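Local atomic coordinates of GCN5-related N-acetyltransferase (Sphaerobacter thermophilus, PDB entry 3TT2), a protein that probably transfers acyl groups, most likely from acetyl-CoA, as a member of the GCN5-related N-acetyltransferase family. Residues A21-I26 with R50-L55; V62-P67 with A71-D76; D152-A157 with T293-L298; V283-D288 with R297-A302. All coordinates share one frame; numbering follows the deposited sequence.

Contact 1: A21-I26 with R50-L55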
# COMPACT_ATOMS: atom_id res chain seq x y z
N ALA A 21 14.33 4.79 18.94
CA ALA A 21 15.38 3.84 19.31
C ALA A 21 14.90 2.38 19.27
O ALA A 21 15.71 1.45 19.38
CB ALA A 21 15.94 4.19 20.68
N ASP A 22 13.60 2.19 19.14
CA ASP A 22 13.03 0.85 19.01
C ASP A 22 13.05 0.37 17.56
O ASP A 22 12.79 -0.80 17.29
CB ASP A 22 11.59 0.81 19.53
CG ASP A 22 11.49 1.01 21.04
OD1 ASP A 22 12.43 0.62 21.76
OD2 ASP A 22 10.46 1.57 21.49
N ALA A 23 13.35 1.28 16.64
CA ALA A 23 13.45 0.91 15.23
C ALA A 23 14.25 -0.37 14.97
O ALA A 23 13.77 -1.25 14.24
CB ALA A 23 13.99 2.07 14.40
N PRO A 24 15.47 -0.49 15.55
CA PRO A 24 16.24 -1.73 15.31
C PRO A 24 15.59 -2.97 15.90
O PRO A 24 15.55 -4.00 15.23
CB PRO A 24 17.56 -1.46 16.03
CG PRO A 24 17.64 0.01 16.20
CD PRO A 24 16.23 0.44 16.40
N ALA A 25 15.09 -2.87 17.12
CA ALA A 25 14.47 -4.01 17.79
C ALA A 25 13.25 -4.47 17.00
O ALA A 25 13.10 -5.67 16.74
CB ALA A 25 14.07 -3.64 19.20
N ILE A 26 12.42 -3.51 16.59
CA ILE A 26 11.17 -3.75 15.88
C ILE A 26 11.38 -4.31 14.47
O ILE A 26 10.64 -5.18 14.02
CB ILE A 26 10.33 -2.45 15.77
CG1 ILE A 26 9.89 -1.96 17.16
CG2 ILE A 26 9.11 -2.68 14.90
CD1 ILE A 26 9.24 -0.59 17.15
N ARG A 50 11.63 5.11 8.24
CA ARG A 50 11.02 5.77 7.10
C ARG A 50 9.50 5.68 7.13
O ARG A 50 8.81 6.66 6.84
CB ARG A 50 11.54 5.17 5.79
CG ARG A 50 10.78 5.65 4.57
CD ARG A 50 11.24 4.97 3.28
NE ARG A 50 12.66 5.16 3.02
CZ ARG A 50 13.60 4.25 3.28
NH1 ARG A 50 13.26 3.09 3.81
NH2 ARG A 50 14.87 4.51 3.01
N ASP A 51 8.97 4.52 7.48
CA ASP A 51 7.53 4.34 7.58
C ASP A 51 6.99 5.05 8.83
O ASP A 51 5.78 5.11 9.05
CB ASP A 51 7.14 2.86 7.57
CG ASP A 51 7.68 2.12 6.35
OD1 ASP A 51 8.30 2.76 5.47
OD2 ASP A 51 7.48 0.88 6.26
N TRP A 52 7.89 5.56 9.67
CA TRP A 52 7.49 6.32 10.84
C TRP A 52 7.47 7.81 10.55
O TRP A 52 7.18 8.61 11.43
CB TRP A 52 8.44 6.07 11.99
CG TRP A 52 8.15 4.84 12.77
CD1 TRP A 52 7.03 4.06 12.68
CD2 TRP A 52 8.97 4.25 13.78
NE1 TRP A 52 7.11 3.02 13.57
CE2 TRP A 52 8.30 3.11 14.26
CE3 TRP A 52 10.22 4.58 14.33
CZ2 TRP A 52 8.83 2.29 15.26
CZ3 TRP A 52 10.74 3.76 15.32
CH2 TRP A 52 10.05 2.63 15.77
N GLU A 53 7.82 8.17 9.31
CA GLU A 53 7.90 9.57 8.92
C GLU A 53 6.53 10.22 9.06
O GLU A 53 6.41 11.31 9.62
CB GLU A 53 8.45 9.73 7.50
CG GLU A 53 9.98 9.53 7.39
CD GLU A 53 10.61 10.17 6.15
OE1 GLU A 53 9.88 10.73 5.31
OE2 GLU A 53 11.86 10.11 6.03
N GLY A 54 5.50 9.56 8.56
CA GLY A 54 4.16 10.09 8.68
C GLY A 54 3.60 10.14 10.09
O GLY A 54 3.23 11.20 10.59
N LEU A 55 3.56 8.99 10.76
CA LEU A 55 2.73 8.81 11.95
C LEU A 55 3.18 9.47 13.26
O LEU A 55 4.36 9.81 13.43
CB LEU A 55 2.38 7.33 12.18
CG LEU A 55 3.46 6.27 12.33
CD1 LEU A 55 4.18 6.42 13.65
CD2 LEU A 55 2.81 4.92 12.27
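W52 reaches across to A23 and I26 with the far half of its indole, a worked example of one large side chain bridging two backbones that stay well apart: the nearest CA atoms, of A23 and W52, are 9.2 Å from each other. From CB, the chain runs with CG beside the backbone N and opposite the carbonyl carbon (chi1 -83°), which sends the ring toward helix 23-36. The five-membered ring spans the gap and turns its NE1 to the hydroxyl of Y74, on strand 71-80, in a hydrogen bond that satisfies this nitrogen. The benzene rim then does the touching. CZ3 lies 3.8 Å from A23 CB. CH2, the outermost carbon, comes 3.7 Å from A23 N, which approaches the ring at a slant. CZ2 is met by I26 CD1 at 3.5 Å, the methyl lying at the ring edge in the plane of the indole. I26 can supply that methyl because its CG1 branch is extended to the tip (chi2 171°). Beside them D22 turns its OD2 to R16 in a salt bridge and to V19 N, while its backbone O accepts the N-H of I26 at 2.8 Å. This apolar rim, with the indole N-H hydrogen-bonded to Y74, joins helix 23-36 and the turn after helix 45-51 to strand 71-80 of the first GNAT fold.

Contact 2: V62-P67 with A71-D76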
# COMPACT_ATOMS: atom_id res chain seq x y z
N VAL A 62 1.83 0.94 18.83
CA VAL A 62 2.01 0.29 20.13
C VAL A 62 3.12 -0.75 20.08
O VAL A 62 3.32 -1.39 19.05
CB VAL A 62 0.69 -0.34 20.65
CG1 VAL A 62 0.35 -1.58 19.85
CG2 VAL A 62 0.79 -0.69 22.13
N LEU A 63 3.86 -0.90 21.18
CA LEU A 63 4.91 -1.92 21.28
C LEU A 63 4.71 -2.77 22.53
O LEU A 63 4.69 -2.25 23.65
CB LEU A 63 6.27 -1.25 21.32
CG LEU A 63 7.47 -2.12 21.70
CD1 LEU A 63 7.57 -3.24 20.69
CD2 LEU A 63 8.74 -1.30 21.71
N VAL A 64 4.57 -4.08 22.36
CA VAL A 64 4.49 -4.97 23.51
C VAL A 64 5.91 -5.44 23.83
O VAL A 64 6.54 -6.12 23.03
CB VAL A 64 3.57 -6.20 23.26
CG1 VAL A 64 3.59 -7.14 24.46
CG2 VAL A 64 2.15 -5.76 23.00
N VAL A 65 6.41 -5.05 24.99
CA VAL A 65 7.77 -5.42 25.34
C VAL A 65 7.74 -6.69 26.17
O VAL A 65 6.96 -6.81 27.12
CB VAL A 65 8.51 -4.29 26.07
CG1 VAL A 65 9.84 -4.80 26.65
CG2 VAL A 65 8.76 -3.15 25.11
N ALA A 66 8.57 -7.65 25.77
CA ALA A 66 8.65 -8.91 26.49
C ALA A 66 9.53 -8.74 27.73
O ALA A 66 10.34 -7.80 27.80
CB ALA A 66 9.19 -10.00 25.57
N PRO A 67 9.36 -9.63 28.72
CA PRO A 67 10.14 -9.67 29.96
C PRO A 67 11.66 -9.60 29.73
O PRO A 67 12.36 -9.04 30.57
CB PRO A 67 9.79 -11.04 30.54
CG PRO A 67 8.53 -11.48 29.85
CD PRO A 67 8.14 -10.46 28.83
N ALA A 71 11.14 -6.94 21.71
CA ALA A 71 9.81 -6.59 21.26
C ALA A 71 9.02 -7.85 20.92
O ALA A 71 9.31 -8.57 19.96
CB ALA A 71 9.92 -5.71 20.03
N ALA A 72 7.95 -8.06 21.68
CA ALA A 72 7.10 -9.23 21.54
C ALA A 72 6.12 -9.05 20.40
O ALA A 72 5.87 -9.97 19.63
CB ALA A 72 6.37 -9.51 22.84
N ALA A 73 5.56 -7.85 20.32
CA ALA A 73 4.60 -7.53 19.27
C ALA A 73 4.56 -6.03 19.01
O ALA A 73 4.95 -5.23 19.86
CB ALA A 73 3.21 -8.06 19.64
N TYR A 74 4.11 -5.67 17.82
CA TYR A 74 4.00 -4.27 17.44
C TYR A 74 2.91 -4.04 16.42
O TYR A 74 2.72 -4.87 15.52
CB TYR A 74 5.33 -3.77 16.90
CG TYR A 74 5.27 -2.50 16.08
CD1 TYR A 74 5.13 -2.56 14.70
CD2 TYR A 74 5.40 -1.25 16.68
CE1 TYR A 74 5.09 -1.40 13.94
CE2 TYR A 74 5.36 -0.08 15.92
CZ TYR A 74 5.21 -0.16 14.55
OH TYR A 74 5.18 0.99 13.79
N ALA A 75 2.22 -2.91 16.53
CA ALA A 75 1.27 -2.48 15.51
C ALA A 75 1.25 -0.96 15.32
O ALA A 75 1.51 -0.19 16.25
CB ALA A 75 -0.11 -3.00 15.83
N ASP A 76 0.97 -0.54 14.09
CA ASP A 76 0.73 0.88 13.78
C ASP A 76 -0.56 1.03 12.95
O ASP A 76 -1.02 0.06 12.37
CB ASP A 76 1.94 1.53 13.10
CG ASP A 76 2.26 0.94 11.71
OD1 ASP A 76 1.38 0.32 11.06
OD2 ASP A 76 3.41 1.13 11.24
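V62-P67 and A71-D76 run antiparallel, their strand axes 4.6 Å apart at closest and at 159° to each other, as the two arms of the beta hairpin 61-65/71-80 in the N-terminal GNAT fold. V62 and A75 form a hydrogen-bonded pair, V62 N to A75 O at 2.8 Å and A75 N to V62 O in return. The next such pair, V64 with A73, is distorted by a classic beta bulge: V64 N still donates to A73 O, but V64 O accepts A72 N at 2.8 Å and, only weakly, A73 N at 3.4 Å. A72 and A73 thus both sit opposite V64, illustrating how one extra residue is absorbed without breaking the pairing. A72 CB drops between V64 CG1 and A66 CB, 4.0 Å from the latter. V62, V64, A73 and A75 share one face, where V62 packs on W103, L104 and W107 of helix 100-115. L63 and Y74 occupy the other, as a non-hydrogen-bonded pair. With the L63 CG anti to the backbone N (chi1 169°), its CD1 bends over the partner strand to meet A71 CB at 3.5 Å and the carbonyl oxygen of A73. The Y74 ring slants past V62 O, which CD2 approaches at 3.2 Å. Beyond it the hydroxyl, which also serves W52, donates to D76 OD2 at 3.1 Å, reaching the anti side of that oxygen from 33° outside the carboxylate plane.

Contact 3: D152-A157 with T293-L298; sequences DIWVMA and TGAPRL
The extended strand D152-A157 turns every second residue, D152, W154 and M156, to the segment T293-L298, mostly loop, whose closest CA, that of A295, is 6.7 Å from that of W154. No direct hydrogen bond joins the two. G294 has a positive phi (88°), which would jam a CB against the preceding carbonyl oxygen; its CA instead nears W154 CZ2 at 3.6 Å, obliquely to the ring. A295 follows over one indole face, its N 3.7 Å above the plane of W154 and displaced to the rim. Here the first and second GNAT-like halves of the chain meet: strand 148-159 is hydrogen-bonded to strand 282-290 and packs on the loop that follows it. A295 CB also touches the selenium of M156, modelled as selenomethionine, at 4.1 Å; the bend at M156 chi2 (-58°) brings that atom round. A water in the indole plane accepts from W154 NE1 at 2.9 Å and from G294 N at 2.8 Å, and donates to D152 OD2, which takes a further hydrogen bond from R292 N. A phenylalanine in place of W154 has no ring N-H, and the water would probably be held less firmly, by D152 and G294 alone of these two segments.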
# COMPACT_ATOMS: atom_id res chain seq x y z
N ASP A 152 -8.63 -9.39 -2.65
CA ASP A 152 -7.23 -9.79 -2.74
C ASP A 152 -6.39 -8.59 -3.15
O ASP A 152 -6.80 -7.79 -4.01
CB ASP A 152 -7.05 -10.87 -3.81
CG ASP A 152 -7.49 -12.24 -3.34
OD1 ASP A 152 -7.85 -12.40 -2.15
OD2 ASP A 152 -7.45 -13.17 -4.18
N ILE A 153 -5.22 -8.45 -2.54
CA ILE A 153 -4.27 -7.44 -2.97
C ILE A 153 -3.00 -8.15 -3.42
O ILE A 153 -2.39 -8.92 -2.66
CB ILE A 153 -3.90 -6.44 -1.86
CG1 ILE A 153 -5.02 -5.42 -1.64
CG2 ILE A 153 -2.69 -5.65 -2.26
CD1 ILE A 153 -6.18 -5.92 -0.85
N TRP A 154 -2.60 -7.89 -4.66
CA TRP A 154 -1.41 -8.53 -5.18
C TRP A 154 -0.26 -7.55 -5.28
O TRP A 154 -0.40 -6.47 -5.86
CB TRP A 154 -1.69 -9.11 -6.55
CG TRP A 154 -2.79 -10.10 -6.60
CD1 TRP A 154 -4.11 -9.83 -6.75
CD2 TRP A 154 -2.67 -11.52 -6.54
NE1 TRP A 154 -4.82 -11.00 -6.78
CE2 TRP A 154 -3.97 -12.06 -6.65
CE3 TRP A 154 -1.58 -12.40 -6.39
CZ2 TRP A 154 -4.22 -13.42 -6.62
CZ3 TRP A 154 -1.84 -13.75 -6.36
CH2 TRP A 154 -3.15 -14.25 -6.48
N VAL A 155 0.88 -7.93 -4.72
CA VAL A 155 2.10 -7.17 -4.92
C VAL A 155 2.92 -7.77 -6.06
O VAL A 155 3.44 -8.87 -5.95
CB VAL A 155 2.95 -7.16 -3.66
CG1 VAL A 155 4.06 -6.16 -3.81
CG2 VAL A 155 2.08 -6.81 -2.45
N MSE A 156 3.03 -7.02 -7.16
CA MSE A 156 3.77 -7.46 -8.34
C MSE A 156 5.18 -6.92 -8.22
O MSE A 156 5.41 -5.87 -7.65
CB MSE A 156 3.11 -6.97 -9.62
CG MSE A 156 1.65 -7.33 -9.72
SE MSE A 156 1.19 -9.26 -9.61
CE MSE A 156 1.98 -9.92 -11.29
N ALA A 157 6.15 -7.68 -8.71
CA ALA A 157 7.53 -7.23 -8.66
C ALA A 157 8.21 -7.50 -9.98
O ALA A 157 7.76 -8.37 -10.75
CB ALA A 157 8.23 -7.92 -7.56
N THR A 293 -9.90 -14.13 -8.27
CA THR A 293 -9.71 -13.85 -9.72
C THR A 293 -8.26 -13.86 -10.21
O THR A 293 -7.96 -14.23 -11.37
CB THR A 293 -10.29 -12.48 -10.17
OG1 THR A 293 -9.85 -11.43 -9.29
CG2 THR A 293 -11.80 -12.52 -10.19
N GLY A 294 -7.35 -13.41 -9.36
CA GLY A 294 -5.97 -13.25 -9.74
C GLY A 294 -5.73 -11.89 -10.34
O GLY A 294 -6.67 -11.18 -10.66
N ALA A 295 -4.47 -11.51 -10.48
CA ALA A 295 -4.15 -10.21 -11.06
C ALA A 295 -4.44 -10.20 -12.56
O ALA A 295 -4.41 -11.26 -13.22
CB ALA A 295 -2.70 -9.84 -10.77
N PRO A 296 -4.78 -9.03 -13.10
CA PRO A 296 -5.02 -8.84 -14.53
C PRO A 296 -3.85 -9.34 -15.35
O PRO A 296 -2.69 -9.13 -14.95
CB PRO A 296 -5.08 -7.33 -14.65
CG PRO A 296 -5.62 -6.90 -13.37
CD PRO A 296 -4.99 -7.78 -12.36
N ARG A 297 -4.14 -9.96 -16.49
CA ARG A 297 -3.08 -10.47 -17.36
C ARG A 297 -2.10 -9.36 -17.72
O ARG A 297 -0.96 -9.64 -18.09
CB ARG A 297 -3.65 -11.16 -18.60
CG ARG A 297 -4.28 -12.52 -18.31
CD ARG A 297 -4.66 -13.24 -19.60
NE ARG A 297 -5.48 -14.42 -19.35
CZ ARG A 297 -5.01 -15.64 -19.16
NH1 ARG A 297 -3.70 -15.86 -19.19
NH2 ARG A 297 -5.84 -16.65 -18.95
N LEU A 298 -2.51 -8.10 -17.56
CA LEU A 298 -1.67 -6.94 -17.83
C LEU A 298 -0.28 -7.04 -17.22
O LEU A 298 0.72 -6.75 -17.88
CB LEU A 298 -2.34 -5.70 -17.24
CG LEU A 298 -1.46 -4.46 -17.18
CD1 LEU A 298 -0.97 -4.05 -18.57
CD2 LEU A 298 -2.14 -3.30 -16.49
O HOH W 1 -7.44 -12.23 -6.77

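Contact 4: V283-D288 with R297-A302; sequences VELSVD and RLYRRA
Y299 meets L285 and V287 with the CE1 and the CE2/OH sides of its ring, and these three side chains carry the whole close-packed part of the contact, crossing one another at a slant. L285 CD1 comes 3.6 Å from Y299 CE1 and the sister methyl CD2 lies 4.0 Å from the same carbon. V287 CG2 is 4.0 Å from Y299 CE2 and 3.8 Å from its OH. The tyrosine gets there with CG turned back beside the backbone N (chi1 -62°), swinging the ring off the helix toward the strand, while the nearest CA across the contact, that of V287, stays 9.2 Å from the CA of Y299. One ring face also receives L298 CD2 from the preceding residue, and M156, V252 and M304 press on the same tyrosine. An alanine at Y299 would probably open a gap between strand 282-290 and the helix and strip L285 and V287 of their only partner on this helix segment. The outer side is loose by comparison: R297, R300 and R301 are exposed, with R297 CB lying over one face of the R301 guanidinium. On the strand, E284 takes no part and instead forms a salt bridge with K307. A short, weakly hydrogen-bonded helix, about 297-301, held by one aromatic against the strand just before it in sequence is consistent with the strand-to-helix passage near the end of a GNAT fold.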
# COMPACT_ATOMS: atom_id res chain seq x y z
N VAL A 283 11.51 -2.92 -9.31
CA VAL A 283 10.26 -2.17 -9.29
C VAL A 283 9.11 -3.05 -8.79
O VAL A 283 9.03 -4.25 -9.09
CB VAL A 283 9.92 -1.62 -10.67
CG1 VAL A 283 8.69 -0.73 -10.58
CG2 VAL A 283 11.11 -0.84 -11.24
N GLU A 284 8.25 -2.44 -8.00
CA GLU A 284 7.11 -3.13 -7.46
C GLU A 284 5.90 -2.25 -7.62
O GLU A 284 6.02 -1.04 -7.78
CB GLU A 284 7.31 -3.42 -5.97
CG GLU A 284 8.38 -4.44 -5.68
CD GLU A 284 8.67 -4.59 -4.20
OE1 GLU A 284 8.36 -3.65 -3.43
OE2 GLU A 284 9.22 -5.64 -3.81
N LEU A 285 4.74 -2.88 -7.59
CA LEU A 285 3.49 -2.17 -7.47
C LEU A 285 2.46 -3.09 -6.86
O LEU A 285 2.73 -4.26 -6.57
CB LEU A 285 3.02 -1.63 -8.82
CG LEU A 285 2.77 -2.62 -9.96
CD1 LEU A 285 1.40 -3.28 -9.85
CD2 LEU A 285 2.89 -1.92 -11.29
N SER A 286 1.26 -2.57 -6.71
CA SER A 286 0.24 -3.26 -5.96
C SER A 286 -1.09 -3.20 -6.72
O SER A 286 -1.47 -2.16 -7.25
CB SER A 286 0.14 -2.60 -4.59
OG SER A 286 -0.85 -3.21 -3.82
N VAL A 287 -1.79 -4.33 -6.80
CA VAL A 287 -3.09 -4.32 -7.47
C VAL A 287 -4.20 -5.07 -6.74
O VAL A 287 -4.00 -6.18 -6.28
CB VAL A 287 -3.00 -4.76 -8.97
CG1 VAL A 287 -2.85 -6.25 -9.10
CG2 VAL A 287 -4.22 -4.29 -9.72
N ASP A 288 -5.35 -4.41 -6.61
CA ASP A 288 -6.58 -5.00 -6.08
C ASP A 288 -7.25 -5.92 -7.08
O ASP A 288 -7.32 -5.62 -8.27
CB ASP A 288 -7.57 -3.90 -5.72
CG ASP A 288 -7.03 -2.96 -4.69
OD1 ASP A 288 -6.09 -2.20 -5.02
OD2 ASP A 288 -7.53 -3.01 -3.56
N ARG A 297 -4.14 -9.96 -16.49
CA ARG A 297 -3.08 -10.47 -17.36
C ARG A 297 -2.10 -9.36 -17.72
O ARG A 297 -0.96 -9.64 -18.09
CB ARG A 297 -3.65 -11.16 -18.60
CG ARG A 297 -4.28 -12.52 -18.31
CD ARG A 297 -4.66 -13.24 -19.60
NE ARG A 297 -5.48 -14.42 -19.35
CZ ARG A 297 -5.01 -15.64 -19.16
NH1 ARG A 297 -3.70 -15.86 -19.19
NH2 ARG A 297 -5.84 -16.65 -18.95
N LEU A 298 -2.51 -8.10 -17.56
CA LEU A 298 -1.67 -6.94 -17.83
C LEU A 298 -0.28 -7.04 -17.22
O LEU A 298 0.72 -6.75 -17.88
CB LEU A 298 -2.34 -5.70 -17.24
CG LEU A 298 -1.46 -4.46 -17.18
CD1 LEU A 298 -0.97 -4.05 -18.57
CD2 LEU A 298 -2.14 -3.30 -16.49
N TYR A 299 -0.21 -7.46 -15.96
CA TYR A 299 1.03 -7.33 -15.18
C TYR A 299 2.06 -8.39 -15.52
O TYR A 299 3.23 -8.10 -15.68
CB TYR A 299 0.70 -7.27 -13.69
CG TYR A 299 -0.16 -6.07 -13.39
CD1 TYR A 299 0.42 -4.82 -13.18
CD2 TYR A 299 -1.55 -6.15 -13.40
CE1 TYR A 299 -0.35 -3.70 -12.93
CE2 TYR A 299 -2.34 -5.02 -13.17
CZ TYR A 299 -1.72 -3.80 -12.94
OH TYR A 299 -2.44 -2.66 -12.69
N ARG A 300 1.60 -9.62 -15.67
CA ARG A 300 2.47 -10.69 -16.11
C ARG A 300 2.97 -10.40 -17.54
O ARG A 300 4.15 -10.58 -17.86
CB ARG A 300 1.75 -12.01 -15.97
CG ARG A 300 2.42 -13.16 -16.63
CD ARG A 300 1.91 -14.47 -16.08
NE ARG A 300 2.51 -15.60 -16.79
CZ ARG A 300 2.10 -16.86 -16.66
NH1 ARG A 300 1.09 -17.16 -15.85
NH2 ARG A 300 2.71 -17.83 -17.34
N ARG A 301 2.08 -9.89 -18.38
CA ARG A 301 2.45 -9.48 -19.74
C ARG A 301 3.47 -8.35 -19.76
O ARG A 301 4.18 -8.21 -20.73
CB ARG A 301 1.22 -9.09 -20.57
CG ARG A 301 0.42 -10.28 -21.04
CD ARG A 301 -0.73 -9.89 -21.93
NE ARG A 301 -1.50 -11.06 -22.35
CZ ARG A 301 -2.82 -11.07 -22.46
NH1 ARG A 301 -3.53 -9.98 -22.18
NH2 ARG A 301 -3.45 -12.18 -22.84
N ALA A 302 3.54 -7.55 -18.69
CA ALA A 302 4.52 -6.47 -18.65
C ALA A 302 5.86 -6.97 -18.09
O ALA A 302 6.83 -6.22 -17.97
CB ALA A 302 3.99 -5.27 -17.88

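How the contacts relate
The four contacts fall into two pairs. Contacts 1 and 2, with centres 13 Å apart, touch through more than the hydrogen bond between W52 and Y74, since I26 CD1 packs on Y74 CD2 at 3.9 Å. Contacts 3 and 4, with centres 6 Å apart, share R297 and L298 and probably meet through backbone hydrogen bonds such as W154 O to V287 N at 2.7 Å. Between the pairs, centres are 29 to 34 Å apart and nothing touches. Strand 148-159 lies beside 282-290, so the two GNAT units appear to exchange strands. A glycerol about 4 Å from the V62 side chain and a sulfate about 5 Å from that of W154 probably come from crystallisation, though such molecules can mark pockets.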